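Local coordinates for fibrinogen-binding protein (Staphylococcus aureus subsp. aureus, PDB 3T49) that probably inhibits host complement by acting on C3b-containing convertases, as a secreted virulence factor of the staphylococcal complement inhibitor family, at residues T11-S16 / Y39-A44. Sequence-based numbering, arbitrary orientation. Where two conformers were deposited one is given.
Sequences TLLNKS and YRAKAA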
# COMPACT_ATOMS: atom_id res chain seq x y z
N THR A 11 5.69 3.18 7.50
CA THR A 11 6.83 3.01 6.60
C THR A 11 6.33 2.60 5.22
O THR A 11 6.80 3.12 4.20
CB THR A 11 7.81 2.00 7.16
OG1 THR A 11 8.41 2.57 8.35
CG2 THR A 11 8.92 1.67 6.16
N LEU A 12 5.36 1.69 5.16
CA LEU A 12 4.80 1.30 3.85
C LEU A 12 4.07 2.46 3.21
O LEU A 12 4.20 2.68 1.99
CB LEU A 12 3.88 0.08 3.98
CG LEU A 12 4.60 -1.21 4.28
CD1 LEU A 12 3.59 -2.21 4.83
CD2 LEU A 12 5.31 -1.80 3.10
N LEU A 13 3.30 3.22 3.99
CA LEU A 13 2.58 4.38 3.46
C LEU A 13 3.53 5.42 2.90
O LEU A 13 3.19 6.13 1.94
CB LEU A 13 1.73 5.03 4.53
CG LEU A 13 0.39 4.40 4.76
CD1 LEU A 13 -0.28 5.10 5.97
CD2 LEU A 13 -0.47 4.54 3.47
N ASN A 14 4.72 5.50 3.47
CA ASN A 14 5.65 6.53 3.02
C ASN A 14 6.13 6.27 1.59
O ASN A 14 6.64 7.17 0.96
CB ASN A 14 6.86 6.65 3.96
CG ASN A 14 6.51 7.32 5.29
OD1 ASN A 14 5.50 7.96 5.44
ND2 ASN A 14 7.41 7.13 6.26
N LYS A 15 5.97 5.04 1.10
CA LYS A 15 6.31 4.69 -0.29
C LYS A 15 5.11 4.70 -1.22
O LYS A 15 5.27 4.49 -2.42
CB LYS A 15 6.94 3.30 -0.35
CG LYS A 15 8.00 3.05 0.67
CD LYS A 15 8.59 1.65 0.48
CE LYS A 15 9.10 1.05 1.79
NZ LYS A 15 10.04 1.96 2.47
N SER A 16 3.92 4.94 -0.71
CA SER A 16 2.72 4.75 -1.53
C SER A 16 2.60 5.69 -2.71
O SER A 16 2.17 5.28 -3.79
CB SER A 16 1.44 4.79 -0.67
OG SER A 16 1.28 6.04 -0.01
N TYR A 39 -6.22 4.73 1.77
CA TYR A 39 -7.39 5.10 2.57
C TYR A 39 -7.56 4.19 3.78
O TYR A 39 -7.76 4.65 4.91
CB TYR A 39 -8.65 5.06 1.69
CG TYR A 39 -9.94 5.14 2.45
CD1 TYR A 39 -10.40 6.34 2.93
CD2 TYR A 39 -10.68 3.99 2.70
CE1 TYR A 39 -11.61 6.42 3.63
CE2 TYR A 39 -11.88 4.06 3.40
CZ TYR A 39 -12.33 5.28 3.86
OH TYR A 39 -13.52 5.37 4.56
N ARG A 40 -7.48 2.88 3.55
CA ARG A 40 -7.70 1.92 4.63
C ARG A 40 -6.59 2.03 5.67
O ARG A 40 -6.88 1.98 6.86
CB ARG A 40 -7.76 0.50 4.07
CG ARG A 40 -9.00 0.22 3.25
CD ARG A 40 -9.02 -1.20 2.76
NE ARG A 40 -10.31 -1.48 2.15
CZ ARG A 40 -10.53 -2.49 1.32
NH1 ARG A 40 -9.54 -3.28 0.97
NH2 ARG A 40 -11.74 -2.68 0.81
N ALA A 41 -5.35 2.18 5.24
CA ALA A 41 -4.21 2.32 6.18
C ALA A 41 -4.32 3.57 7.01
O ALA A 41 -4.15 3.53 8.25
CB ALA A 41 -2.90 2.34 5.44
N LYS A 42 -4.62 4.69 6.37
CA LYS A 42 -4.71 5.94 7.12
C LYS A 42 -5.83 5.92 8.12
O LYS A 42 -5.67 6.40 9.25
CB LYS A 42 -4.81 7.13 6.17
CG LYS A 42 -3.57 7.31 5.36
CD LYS A 42 -3.65 8.44 4.35
CE LYS A 42 -2.34 8.55 3.59
NZ LYS A 42 -2.26 9.72 2.68
N ALA A 43 -6.97 5.35 7.75
CA ALA A 43 -8.10 5.23 8.67
C ALA A 43 -7.78 4.28 9.81
O ALA A 43 -8.16 4.56 10.96
CB ALA A 43 -9.34 4.77 7.93
N ALA A 44 -7.10 3.19 9.52
CA ALA A 44 -6.75 2.20 10.54
C ALA A 44 -5.80 2.80 11.55
O ALA A 44 -5.94 2.56 12.77
CB ALA A 44 -6.15 1.00 9.92
O HOH W 1 -0.46 8.32 0.64
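No ring or other flat side-chain group takes part where L13 meets A41 and K42; the branched end of L13 does the touching. That end straddles the A41 methyl, with L13 CD1 and L13 CD2 each 3.8 Å from A41 CB. L13 CG lies beside the backbone N and anti to the carbonyl carbon (chi1 -83°), which carries the fork across to helix 28-47. On the flank of the fork, the aliphatic part of K42 crosses at a slant, its CG 4.0 Å from L13 CD1. The flat backbone group close by is the L13 carbonyl, whose O accepts from S16 N at 3.0 Å in the turn between helices 5-13 and 16-22. S16 has two conformers; in the one given, S16 OG also donates to L13 O over 2.7 Å, in the carbonyl plane and on a lone pair, with a C=O...donor angle of 136°. Beyond CG the K42 chain runs fully extended, and K42 NZ donates to a water oxygen at 3.1 Å; in that same conformer this water donates to S16 OG. Around the contact, L13 also packs on L45, and S16 touches I34 and Y64 of the neighbouring helices. Direct contact between the segments is thus apolar, joining the short N-terminal helix to helix 28-47 within this all-helical bundle, while the water-mediated link, which runs from exposed K42 to buried S16, depends on the serine conformer.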